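Local coordinates for protein L-amino acid deaminase (PDB 5I39) that binds flavin-adenine dinucleotide and, as a membrane-bound L-amino acid deaminase, probably catalyses the FAD-dependent oxidative deamination of L-amino acids, at residues A[33-38]-A[62-67]; A[54-59]-A[390-395]; A[84-89]-A[132-137]; A[183-188]-A[284-289]. All coordinates share one frame; numbering follows the deposited sequence. Where two conformers were deposited one is given.

The four contacts range from the protein surface to the interior. Interaction 4 is the buried one, and its chemistry is polar: an arginine bonded to both an aspartate and a serine, beside the FAD pocket. Interactions 1 and 2 share the Rossmann-type half, since helix 47-58 is followed, after a short turn, by strand 63-66, and Val63 packs on Val57 and Leu56; interaction 1 is apolar and partly buried, interaction 2 a surface contact mixing leucines with basic chains. Interaction 3 is partly buried, with an indole against a turn, and lies across the chain's centre from interaction 1, about 42 Å between centres.

Interaction 1: A[33-38]-A[62-67]; sequences ALPKQA and SVVIVE. With FAD (flavin-adenine dinucleotide), chain B.
Ala38 and Val64 meet methyl to methyl where the loop entering the Rossmann-type FAD-binding fold passes strand 63-66, the second strand of its beta-alpha-beta unit. This is the tight part of the contact: CB of Ala38 sits 3.6 Å from CG2 of Val64. The same methyl also receives the ring of Pro35, whose CG lies 3.9 Å from Val64 CG2, the two side chains crossing at a slant. With CG1 of Val64 anti to the backbone N (chi1 167°), CG2 is the branch left to face both loop residues. Tyr205 of the adjacent strand 203-205 and Ile230 of strand 228-231, in another sheet, pack against Val64 as well and complete a small apolar cluster.

Away from this cluster the fit slackens. Leu34, partly exposed, reaches Val66 only through CD1, 4.3 Å from Val66 CG1. At the other end Ser62 lies beside Ala38, its OG 3.8 Å from Ala38 C, but the hydroxyl is hydrogen-bonded to the backbone N of Asp39.

The strand then delivers the cofactor site. Glu67, just past its end, takes both ribose hydroxyls of the adenosine half, as the acid after the second strand does in Rossmann-type FAD proteins: OE1 accepts from O3B of FAD at 2.7 Å, and OE2 accepts from O2B of FAD at 2.7 Å.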
# COMPACT_ATOMS: atom_id res chain seq x y z
N ALA A 33 3.85 -30.08 3.81
CA ALA A 33 4.68 -29.78 4.98
C ALA A 33 5.53 -28.53 4.76
O ALA A 33 5.85 -28.17 3.63
CB ALA A 33 5.58 -30.96 5.30
N LEU A 34 5.89 -27.88 5.86
CA LEU A 34 6.80 -26.75 5.83
C LEU A 34 8.14 -27.24 5.29
O LEU A 34 8.64 -28.27 5.75
CB LEU A 34 6.97 -26.18 7.23
CG LEU A 34 7.70 -24.85 7.37
CD1 LEU A 34 6.87 -23.74 6.73
CD2 LEU A 34 7.96 -24.57 8.84
N PRO A 35 8.73 -26.53 4.30
CA PRO A 35 10.02 -26.96 3.76
C PRO A 35 11.12 -26.98 4.81
O PRO A 35 11.07 -26.23 5.79
CB PRO A 35 10.33 -25.93 2.67
CG PRO A 35 9.00 -25.39 2.28
CD PRO A 35 8.23 -25.35 3.57
N LYS A 36 12.12 -27.83 4.61
CA LYS A 36 13.25 -27.90 5.53
C LYS A 36 14.17 -26.69 5.42
O LYS A 36 14.82 -26.32 6.40
CB LYS A 36 14.05 -29.19 5.30
CG LYS A 36 13.28 -30.48 5.54
CD LYS A 36 12.43 -30.46 6.80
CE LYS A 36 11.94 -31.84 7.19
NZ LYS A 36 11.19 -32.53 6.11
N GLN A 37 14.22 -26.07 4.24
CA GLN A 37 15.15 -24.97 3.98
C GLN A 37 14.56 -24.00 2.95
O GLN A 37 13.75 -24.39 2.12
CB GLN A 37 16.49 -25.54 3.51
CG GLN A 37 17.61 -24.54 3.16
CD GLN A 37 17.55 -23.89 1.78
OE1 GLN A 37 18.13 -22.82 1.58
NE2 GLN A 37 16.86 -24.51 0.82
N ALA A 38 14.99 -22.75 3.03
CA ALA A 38 14.73 -21.75 1.98
C ALA A 38 15.85 -20.73 1.98
O ALA A 38 16.38 -20.40 3.04
CB ALA A 38 13.39 -21.07 2.22
N SER A 62 15.44 -19.12 -3.69
CA SER A 62 14.21 -19.76 -3.21
C SER A 62 13.65 -18.96 -2.03
O SER A 62 14.40 -18.46 -1.18
CB SER A 62 14.45 -21.21 -2.81
OG SER A 62 15.37 -21.29 -1.73
N VAL A 63 12.33 -18.83 -1.99
CA VAL A 63 11.67 -18.02 -0.97
C VAL A 63 10.48 -18.77 -0.39
O VAL A 63 9.66 -19.32 -1.13
CB VAL A 63 11.19 -16.66 -1.51
CG1 VAL A 63 10.57 -15.82 -0.40
CG2 VAL A 63 12.34 -15.90 -2.15
N VAL A 64 10.39 -18.76 0.94
CA VAL A 64 9.21 -19.20 1.66
C VAL A 64 8.68 -18.02 2.46
O VAL A 64 9.44 -17.35 3.15
CB VAL A 64 9.54 -20.38 2.60
CG1 VAL A 64 8.41 -20.64 3.60
CG2 VAL A 64 9.82 -21.64 1.79
N ILE A 65 7.37 -17.78 2.35
CA ILE A 65 6.68 -16.82 3.20
C ILE A 65 5.92 -17.61 4.25
O ILE A 65 5.22 -18.58 3.92
CB ILE A 65 5.68 -15.92 2.44
CG1 ILE A 65 6.37 -15.20 1.28
CG2 ILE A 65 5.04 -14.91 3.40
CD1 ILE A 65 5.46 -14.30 0.46
N VAL A 66 6.02 -17.18 5.51
CA VAL A 66 5.17 -17.71 6.57
C VAL A 66 4.20 -16.60 6.99
O VAL A 66 4.60 -15.45 7.18
CB VAL A 66 5.98 -18.31 7.75
CG1 VAL A 66 6.75 -19.52 7.27
CG2 VAL A 66 6.91 -17.29 8.40
N GLU A 67 2.93 -16.97 7.10
CA GLU A 67 1.83 -16.04 7.34
C GLU A 67 0.96 -16.62 8.46
O GLU A 67 0.46 -17.74 8.34
CB GLU A 67 1.03 -15.85 6.05
CG GLU A 67 -0.34 -15.20 6.20
CD GLU A 67 -0.29 -13.85 6.88
OE1 GLU A 67 0.36 -12.93 6.34
OE2 GLU A 67 -0.92 -13.71 7.96
PA FAD B . -0.10 -6.32 6.00
O1A FAD B . -0.90 -6.03 7.27
O2A FAD B . -0.93 -6.34 4.73
O5B FAD B . 0.61 -7.75 6.06
C5B FAD B . 1.44 -8.15 7.14
C4B FAD B . 1.18 -9.63 7.33
O4B FAD B . 2.11 -10.15 8.30
C3B FAD B . -0.23 -9.89 7.88
O3B FAD B . -0.97 -10.68 6.95
C2B FAD B . 0.06 -10.59 9.22
O2B FAD B . -0.93 -11.58 9.57
C1B FAD B . 1.44 -11.17 9.00
N9A FAD B . 2.22 -11.42 10.22
C8A FAD B . 2.46 -10.57 11.20
N7A FAD B . 3.27 -11.10 12.14
C5A FAD B . 3.53 -12.33 11.71
C6A FAD B . 4.31 -13.46 12.21
N6A FAD B . 4.97 -13.36 13.38
N1A FAD B . 4.36 -14.59 11.47
C2A FAD B . 3.73 -14.69 10.30
N3A FAD B . 2.97 -13.71 9.79
C4A FAD B . 2.86 -12.55 10.45
N1 FAD B . -1.61 2.52 0.92
C2 FAD B . -1.64 3.08 -0.30
O2 FAD B . -0.61 3.02 -0.99
N3 FAD B . -2.76 3.70 -0.75
C4 FAD B . -3.89 3.83 -0.05
O4 FAD B . -4.87 4.38 -0.53
C4X FAD B . -3.93 3.26 1.30
N5 FAD B . -5.01 3.38 2.13
C5X FAD B . -5.05 2.69 3.27
C6 FAD B . -6.22 2.61 4.04
C7 FAD B . -6.29 1.85 5.20
C7M FAD B . -7.59 1.75 5.97
C8 FAD B . -5.11 1.11 5.66
C8M FAD B . -5.15 0.23 6.89
C9 FAD B . -3.93 1.20 4.91
C9A FAD B . -3.85 1.96 3.75
N10 FAD B . -2.67 2.05 3.00
C10 FAD B . -2.69 2.58 1.72
C1' FAD B . -1.45 1.42 3.46
C2' FAD B . -1.24 0.04 2.95
O2' FAD B . -2.48 -0.66 2.99
C3' FAD B . -0.19 -0.61 3.84
O3' FAD B . 0.98 0.23 3.99
C4' FAD B . 0.28 -1.95 3.33
O4' FAD B . -0.85 -2.79 3.03
C5' FAD B . 1.15 -2.62 4.37
O5' FAD B . 1.51 -3.90 3.84
P FAD B . 2.24 -4.97 4.82
O1P FAD B . 2.55 -6.17 3.98
O2P FAD B . 3.34 -4.27 5.59
O3P FAD B . 1.11 -5.27 5.95

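Interaction 2: A[54-59]-A[390-395]; sequences INLVER and LLLGKK
Arg59, Leu392 and Leu56 carry this contact, in which the C-terminal end of helix 47-58, the first helix of the Rossmann-type beta-alpha-beta unit, meets the C-terminal end of helix 376-392. Arg59 has the largest share. Its aliphatic part lies against the side chain of Leu392, with CD 3.6 Å from Leu392 CD1. Farther out, NH1 of Arg59 comes 3.6 Å from CD of Lys394, so the guanidinium rests beside the extended methylenes of that lysine. The like-charged ends are near each other too, Arg59 NH1 and Lys394 NZ being 4.3 Å apart; a salt bridge from Arg59 NH2 to Asp389 probably eases the crowding of positive charge.

Leu392 uses CD1 for both of its neighbours, since that methyl also lies 4.3 Å from CD2 of Leu56. Leu56, the buried member, holds its CG anti to the carbonyl carbon (chi1 -69°), and CD2 is the branch that points to the other helix. There it also meets CD2 of Leu391 at 4.1 Å, the two leucines crossing at about a right angle. Leu56 also packs on Leu61 and on Val63 of strand 63-66, which joins this contact to the sheet. Gly393 then takes a positive phi and turns the chain out of its helix, bringing Lys394 back toward Arg59.

Asn55, one helical turn earlier, also holds the guanidinium: a single oxygen, OD1, accepts from Arg59 NE at 2.9 Å and from Arg59 NH2 at 2.9 Å.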
# COMPACT_ATOMS: atom_id res chain seq x y z
N ILE A 54 8.71 -11.88 -4.55
CA ILE A 54 8.78 -11.88 -6.01
C ILE A 54 10.13 -11.35 -6.49
O ILE A 54 10.77 -11.94 -7.37
CB ILE A 54 7.64 -11.04 -6.61
CG1 ILE A 54 6.30 -11.77 -6.43
CG2 ILE A 54 7.87 -10.76 -8.10
CD1 ILE A 54 5.08 -10.88 -6.57
N ASN A 55 10.56 -10.23 -5.92
CA ASN A 55 11.83 -9.62 -6.29
C ASN A 55 13.01 -10.57 -6.04
O ASN A 55 13.91 -10.69 -6.88
CB ASN A 55 12.00 -8.31 -5.53
CG ASN A 55 13.16 -7.48 -6.05
OD1 ASN A 55 14.31 -7.73 -5.71
ND2 ASN A 55 12.86 -6.48 -6.86
N LEU A 56 12.99 -11.26 -4.91
CA LEU A 56 14.05 -12.21 -4.57
C LEU A 56 14.09 -13.43 -5.48
O LEU A 56 15.17 -13.88 -5.87
CB LEU A 56 13.91 -12.63 -3.11
CG LEU A 56 14.22 -11.51 -2.12
CD1 LEU A 56 13.64 -11.86 -0.76
CD2 LEU A 56 15.71 -11.25 -2.00
N VAL A 57 12.93 -13.97 -5.85
CA VAL A 57 12.89 -15.11 -6.77
C VAL A 57 13.45 -14.73 -8.14
O VAL A 57 14.15 -15.53 -8.77
CB VAL A 57 11.47 -15.71 -6.88
CG1 VAL A 57 11.36 -16.70 -8.04
CG2 VAL A 57 11.08 -16.39 -5.58
N GLU A 58 13.20 -13.50 -8.59
CA GLU A 58 13.80 -13.02 -9.84
C GLU A 58 15.33 -12.99 -9.81
O GLU A 58 15.96 -13.08 -10.85
CB GLU A 58 13.27 -11.64 -10.18
CG GLU A 58 11.82 -11.65 -10.60
CD GLU A 58 11.22 -10.27 -10.73
OE1 GLU A 58 11.83 -9.29 -10.24
OE2 GLU A 58 10.12 -10.16 -11.31
N ARG A 59 15.90 -12.85 -8.61
CA ARG A 59 17.35 -12.91 -8.40
C ARG A 59 17.91 -14.34 -8.24
O ARG A 59 19.09 -14.51 -7.97
CB ARG A 59 17.73 -12.07 -7.19
CG ARG A 59 17.30 -10.62 -7.31
CD ARG A 59 17.78 -9.80 -6.13
NE ARG A 59 17.07 -8.52 -6.05
CZ ARG A 59 17.58 -7.35 -5.67
NH1 ARG A 59 18.87 -7.21 -5.33
NH2 ARG A 59 16.79 -6.29 -5.64
N LEU A 390 19.17 -4.30 0.27
CA LEU A 390 19.74 -4.22 1.62
C LEU A 390 20.10 -5.59 2.16
O LEU A 390 21.17 -5.77 2.74
CB LEU A 390 18.79 -3.50 2.57
CG LEU A 390 18.57 -2.01 2.30
CD1 LEU A 390 17.50 -1.48 3.24
CD2 LEU A 390 19.85 -1.21 2.46
N LEU A 391 19.22 -6.57 1.96
CA LEU A 391 19.47 -7.94 2.40
C LEU A 391 20.75 -8.50 1.78
O LEU A 391 21.55 -9.14 2.46
CB LEU A 391 18.29 -8.84 2.03
CG LEU A 391 18.39 -10.32 2.41
CD1 LEU A 391 18.45 -10.51 3.92
CD2 LEU A 391 17.24 -11.10 1.81
N LEU A 392 20.93 -8.24 0.49
CA LEU A 392 22.00 -8.85 -0.28
C LEU A 392 23.27 -8.00 -0.36
O LEU A 392 24.27 -8.45 -0.91
CB LEU A 392 21.48 -9.19 -1.68
CG LEU A 392 20.27 -10.14 -1.69
CD1 LEU A 392 19.70 -10.28 -3.10
CD2 LEU A 392 20.59 -11.51 -1.11
N GLY A 393 23.24 -6.79 0.21
CA GLY A 393 24.40 -5.90 0.16
C GLY A 393 24.68 -5.29 -1.20
O GLY A 393 25.82 -4.89 -1.46
N LYS A 394 23.65 -5.21 -2.04
CA LYS A 394 23.77 -4.62 -3.37
C LYS A 394 23.71 -3.11 -3.26
O LYS A 394 23.10 -2.57 -2.35
CB LYS A 394 22.63 -5.12 -4.27
CG LYS A 394 22.77 -4.79 -5.75
CD LYS A 394 21.56 -5.24 -6.55
CE LYS A 394 21.66 -4.82 -8.01
NZ LYS A 394 20.41 -5.15 -8.76
N LYS A 395 24.34 -2.42 -4.22
CA LYS A 395 24.14 -0.98 -4.39
C LYS A 395 22.63 -0.74 -4.41
O LYS A 395 21.94 -1.34 -5.22
CB LYS A 395 24.75 -0.50 -5.71
CG LYS A 395 26.27 -0.60 -5.79
CD LYS A 395 26.82 -0.07 -7.11
CE LYS A 395 26.30 -0.88 -8.30
NZ LYS A 395 27.05 -0.57 -9.54

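Interaction 3: A[84-89]-A[132-137]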
# COMPACT_ATOMS: atom_id res chain seq x y z
N ILE A 84 -0.37 7.62 -5.08
CA ILE A 84 -0.13 9.05 -5.29
C ILE A 84 1.25 9.46 -4.81
O ILE A 84 1.79 8.87 -3.87
CB ILE A 84 -1.23 9.94 -4.62
CG1 ILE A 84 -1.12 9.96 -3.09
CG2 ILE A 84 -2.61 9.49 -5.08
CD1 ILE A 84 -2.06 10.94 -2.41
N SER A 85 1.80 10.47 -5.47
CA SER A 85 2.98 11.18 -4.97
C SER A 85 2.66 12.56 -4.40
O SER A 85 3.56 13.22 -3.89
CB SER A 85 4.02 11.33 -6.09
OG SER A 85 3.53 12.15 -7.13
N TYR A 86 1.39 12.97 -4.46
CA TYR A 86 0.98 14.33 -4.08
C TYR A 86 1.42 14.69 -2.66
O TYR A 86 1.14 13.95 -1.73
CB TYR A 86 -0.54 14.48 -4.19
CG TYR A 86 -1.04 15.90 -4.39
CD1 TYR A 86 -0.68 16.62 -5.52
CD2 TYR A 86 -1.94 16.49 -3.50
CE1 TYR A 86 -1.15 17.91 -5.73
CE2 TYR A 86 -2.42 17.77 -3.70
CZ TYR A 86 -2.02 18.47 -4.82
OH TYR A 86 -2.49 19.73 -5.04
N LYS A 87 2.11 15.83 -2.54
CA LYS A 87 2.64 16.37 -1.28
C LYS A 87 3.71 15.51 -0.60
O LYS A 87 4.10 15.80 0.53
CB LYS A 87 1.50 16.67 -0.28
CG LYS A 87 0.60 17.82 -0.66
CD LYS A 87 -0.38 18.11 0.47
CE LYS A 87 -1.13 19.41 0.27
NZ LYS A 87 -2.05 19.71 1.40
N MSE A 88 4.22 14.48 -1.27
CA MSE A 88 5.23 13.63 -0.61
C MSE A 88 6.50 14.43 -0.42
O MSE A 88 6.93 15.14 -1.33
CB MSE A 88 5.55 12.36 -1.38
CG MSE A 88 4.39 11.37 -1.42
SE MSE A 88 3.91 10.67 0.35
CE MSE A 88 1.98 11.00 0.21
N PRO A 89 7.12 14.32 0.75
CA PRO A 89 8.40 14.99 0.97
C PRO A 89 9.51 14.32 0.17
O PRO A 89 9.32 13.22 -0.38
CB PRO A 89 8.63 14.83 2.47
CG PRO A 89 7.96 13.55 2.80
CD PRO A 89 6.73 13.53 1.94
N VAL A 132 -0.97 28.00 -1.81
CA VAL A 132 0.43 28.44 -1.85
C VAL A 132 1.36 27.24 -1.65
O VAL A 132 2.32 27.06 -2.39
CB VAL A 132 0.74 29.54 -0.79
CG1 VAL A 132 2.23 29.80 -0.67
CG2 VAL A 132 0.01 30.83 -1.13
N ASN A 133 1.06 26.43 -0.64
CA ASN A 133 1.91 25.30 -0.31
C ASN A 133 1.98 24.25 -1.41
O ASN A 133 3.06 23.77 -1.73
CB ASN A 133 1.48 24.67 1.02
CG ASN A 133 1.69 25.60 2.20
OD1 ASN A 133 2.45 26.57 2.12
ND2 ASN A 133 1.02 25.32 3.30
N VAL A 134 0.83 23.91 -2.00
CA VAL A 134 0.83 22.91 -3.09
C VAL A 134 1.54 23.46 -4.33
O VAL A 134 2.28 22.74 -4.99
CB VAL A 134 -0.57 22.32 -3.42
CG1 VAL A 134 -1.13 21.61 -2.20
CG2 VAL A 134 -1.56 23.36 -3.92
N ARG A 135 1.32 24.74 -4.65
CA ARG A 135 2.01 25.35 -5.78
C ARG A 135 3.53 25.32 -5.61
O ARG A 135 4.25 24.96 -6.54
CB ARG A 135 1.52 26.77 -6.04
CG ARG A 135 0.24 26.81 -6.85
CD ARG A 135 -0.32 28.20 -6.97
NE ARG A 135 -1.18 28.35 -8.14
CZ ARG A 135 -2.18 29.21 -8.27
NH1 ARG A 135 -2.52 30.03 -7.27
NH2 ARG A 135 -2.87 29.27 -9.41
N LYS A 136 4.00 25.65 -4.41
CA LYS A 136 5.44 25.57 -4.12
C LYS A 136 5.95 24.14 -4.27
O LYS A 136 7.02 23.91 -4.83
CB LYS A 136 5.76 26.10 -2.72
CG LYS A 136 7.26 26.20 -2.46
CD LYS A 136 7.60 26.65 -1.05
CE LYS A 136 9.10 26.73 -0.87
NZ LYS A 136 9.49 27.14 0.51
N TRP A 137 5.19 23.18 -3.74
CA TRP A 137 5.55 21.77 -3.82
C TRP A 137 5.72 21.31 -5.28
O TRP A 137 6.71 20.67 -5.62
CB TRP A 137 4.51 20.91 -3.07
CG TRP A 137 4.89 19.47 -3.02
CD1 TRP A 137 5.67 18.86 -2.08
CD2 TRP A 137 4.52 18.47 -3.96
NE1 TRP A 137 5.81 17.53 -2.39
CE2 TRP A 137 5.12 17.26 -3.54
CE3 TRP A 137 3.73 18.46 -5.12
CZ2 TRP A 137 4.96 16.06 -4.24
CZ3 TRP A 137 3.58 17.27 -5.82
CH2 TRP A 137 4.19 16.09 -5.37
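Residues Ser85 to Met88 form a type II beta turn, closed by a hydrogen bond from Met88 N to Ser85 O, and its backbone lies against the side of helix 128-143 at Trp137. The indole is the centre of the contact. Its CG is anti to the backbone N (chi1 -175°), which carries the ring out from the helix and against the turn. The backbone of Lys87 lies over one face: its CA stands 3.6 Å from the centroid of the five-membered ring, a CH-pi contact, and its N is close above CZ2 of Trp137, 3.3 Å away. At the ring's edge NE1 of Trp137 donates to Met88 O at 2.8 Å, with the acceptor in the indole plane but the N-H arriving from above the carbonyl plane. Face and edge together pin the indole's rotation.

The turn links strand 82-83, whose Gln82 binds FAD, to helix 90-103, so the Trp137 contact joins helix 128-143 to a loop leaving the cofactor site. Phe93 of helix 90-103 also packs on the indole.

Val134, one turn back along the helix, meets the side chains of Tyr86 and Lys87. OH of Tyr86 lies 3.6 Å from CB of Val134, while the tyrosine and tryptophan rings approach obliquely, with planes at 65° and CD1 of Tyr86 4.3 Å from CZ3 of Trp137. In the conformers modelled here the extended side chain of Lys87 runs close to CG1 of the same valine, a doubtful contact, and ends in a salt bridge from NZ to Asp130, at the start of the helix.

Interaction 4: A[183-188]-A[284-289]; sequences SFDPEV and FFREQA
NH1 of Arg286 is held by two acceptors of segment 183-188: Ser183 OG at 2.8 Å and OD1 of Asp185 at 2.9 Å. The second bond is part of a salt bridge. It lies in the guanidinium plane and meets OD1 nearly end-on to its C-O bond, while the serine oxygen is tilted 20° out of that plane. A bend at chi3 (64°) turns the arginine's end toward these acceptors. Over one guanidinium face sits Phe184 O, 3.5 Å from CZ of Arg286.

Strand 283-287 belongs to the large mixed sheet of this FAD-dependent oxidoreductase, and the loop after strand 182-183 leads past the flavin into helix 189-199. Arg286 bridges them and also donates through NH2 to the backbone oxygen of Tyr80, an FAD-binding residue, which places the cluster next to the cofactor pocket.

The other carboxylate oxygen of Asp185 reaches just past the strand, where Ala289 N donates to the syn lone pair of OD2 at 2.9 Å. Arg23 adds a salt bridge to this same oxygen, and the Gln288 amide stacks on the carboxylate with its plane turned by 27°. CD of Pro186 comes 4.0 Å from NH2 of Arg286.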
# COMPACT_ATOMS: atom_id res chain seq x y z
N SER A 183 -4.96 3.89 -9.23
CA SER A 183 -6.06 3.30 -8.49
C SER A 183 -5.87 1.80 -8.46
O SER A 183 -5.52 1.21 -9.47
CB SER A 183 -7.37 3.63 -9.21
OG SER A 183 -8.48 2.96 -8.63
N PHE A 184 -6.10 1.19 -7.31
CA PHE A 184 -6.13 -0.28 -7.18
C PHE A 184 -7.17 -0.64 -6.14
O PHE A 184 -7.42 0.11 -5.20
CB PHE A 184 -4.75 -0.94 -6.89
CG PHE A 184 -3.76 -0.10 -6.11
CD1 PHE A 184 -4.15 0.73 -5.06
CD2 PHE A 184 -2.40 -0.20 -6.39
CE1 PHE A 184 -3.22 1.48 -4.35
CE2 PHE A 184 -1.46 0.55 -5.68
CZ PHE A 184 -1.88 1.39 -4.67
N ASP A 185 -7.80 -1.80 -6.32
CA ASP A 185 -8.96 -2.18 -5.52
C ASP A 185 -8.56 -3.25 -4.51
O ASP A 185 -7.99 -4.28 -4.89
CB ASP A 185 -10.09 -2.70 -6.41
CG ASP A 185 -10.49 -1.73 -7.52
OD1 ASP A 185 -10.14 -0.53 -7.46
OD2 ASP A 185 -11.16 -2.19 -8.47
N PRO A 186 -8.89 -3.05 -3.22
CA PRO A 186 -8.41 -3.97 -2.19
C PRO A 186 -9.04 -5.37 -2.20
O PRO A 186 -8.50 -6.28 -1.58
CB PRO A 186 -8.72 -3.23 -0.89
CG PRO A 186 -9.89 -2.38 -1.23
CD PRO A 186 -9.64 -1.92 -2.63
N GLU A 187 -10.13 -5.55 -2.94
CA GLU A 187 -10.73 -6.87 -3.10
C GLU A 187 -9.94 -7.74 -4.07
O GLU A 187 -10.21 -8.94 -4.15
CB GLU A 187 -12.18 -6.75 -3.56
CG GLU A 187 -13.09 -6.01 -2.59
CD GLU A 187 -12.92 -4.50 -2.61
OE1 GLU A 187 -12.58 -3.93 -3.67
OE2 GLU A 187 -13.13 -3.88 -1.54
N VAL A 188 -9.00 -7.15 -4.82
CA VAL A 188 -8.30 -7.85 -5.90
C VAL A 188 -6.77 -7.76 -5.86
O VAL A 188 -6.10 -8.78 -5.98
CB VAL A 188 -8.78 -7.36 -7.28
CG1 VAL A 188 -8.09 -8.12 -8.41
CG2 VAL A 188 -10.29 -7.51 -7.42
N PHE A 284 -14.16 12.59 -0.13
CA PHE A 284 -13.13 11.78 -0.78
C PHE A 284 -13.77 10.59 -1.45
O PHE A 284 -14.47 9.82 -0.78
CB PHE A 284 -12.11 11.28 0.24
CG PHE A 284 -11.54 12.37 1.11
CD1 PHE A 284 -10.68 13.32 0.58
CD2 PHE A 284 -11.89 12.46 2.45
CE1 PHE A 284 -10.17 14.34 1.37
CE2 PHE A 284 -11.39 13.48 3.25
CZ PHE A 284 -10.52 14.42 2.70
N PHE A 285 -13.55 10.42 -2.75
CA PHE A 285 -13.99 9.20 -3.41
C PHE A 285 -13.07 8.80 -4.56
O PHE A 285 -12.32 9.62 -5.09
CB PHE A 285 -15.44 9.29 -3.89
CG PHE A 285 -15.71 10.37 -4.89
CD1 PHE A 285 -15.50 10.16 -6.25
CD2 PHE A 285 -16.21 11.61 -4.48
CE1 PHE A 285 -15.77 11.16 -7.17
CE2 PHE A 285 -16.47 12.61 -5.39
CZ PHE A 285 -16.26 12.39 -6.74
N ARG A 286 -13.16 7.52 -4.91
CA ARG A 286 -12.31 6.92 -5.93
C ARG A 286 -13.09 5.84 -6.65
O ARG A 286 -13.56 4.89 -6.02
CB ARG A 286 -11.06 6.30 -5.29
CG ARG A 286 -10.20 5.53 -6.28
CD ARG A 286 -9.09 4.77 -5.59
NE ARG A 286 -9.59 3.71 -4.71
CZ ARG A 286 -9.99 2.50 -5.10
NH1 ARG A 286 -10.02 2.14 -6.38
NH2 ARG A 286 -10.39 1.65 -4.18
N GLU A 287 -13.21 5.95 -7.97
CA GLU A 287 -13.87 4.91 -8.75
C GLU A 287 -13.00 3.67 -8.83
O GLU A 287 -11.81 3.74 -9.15
CB GLU A 287 -14.18 5.40 -10.16
CG GLU A 287 -15.13 4.45 -10.88
CD GLU A 287 -15.42 4.83 -12.32
OE1 GLU A 287 -14.68 5.65 -12.89
OE2 GLU A 287 -16.38 4.26 -12.87
N GLN A 288 -13.60 2.52 -8.53
CA GLN A 288 -12.96 1.22 -8.66
C GLN A 288 -13.06 0.72 -10.10
O GLN A 288 -13.79 1.27 -10.92
CB GLN A 288 -13.61 0.21 -7.71
CG GLN A 288 -13.50 0.59 -6.25
CD GLN A 288 -13.29 -0.62 -5.37
OE1 GLN A 288 -14.09 -1.56 -5.36
NE2 GLN A 288 -12.22 -0.62 -4.64
N ALA A 289 -12.33 -0.35 -10.40
CA ALA A 289 -12.25 -0.87 -11.77
C ALA A 289 -13.59 -1.39 -12.29
O ALA A 289 -13.80 -1.43 -13.50
CB ALA A 289 -11.18 -1.95 -11.86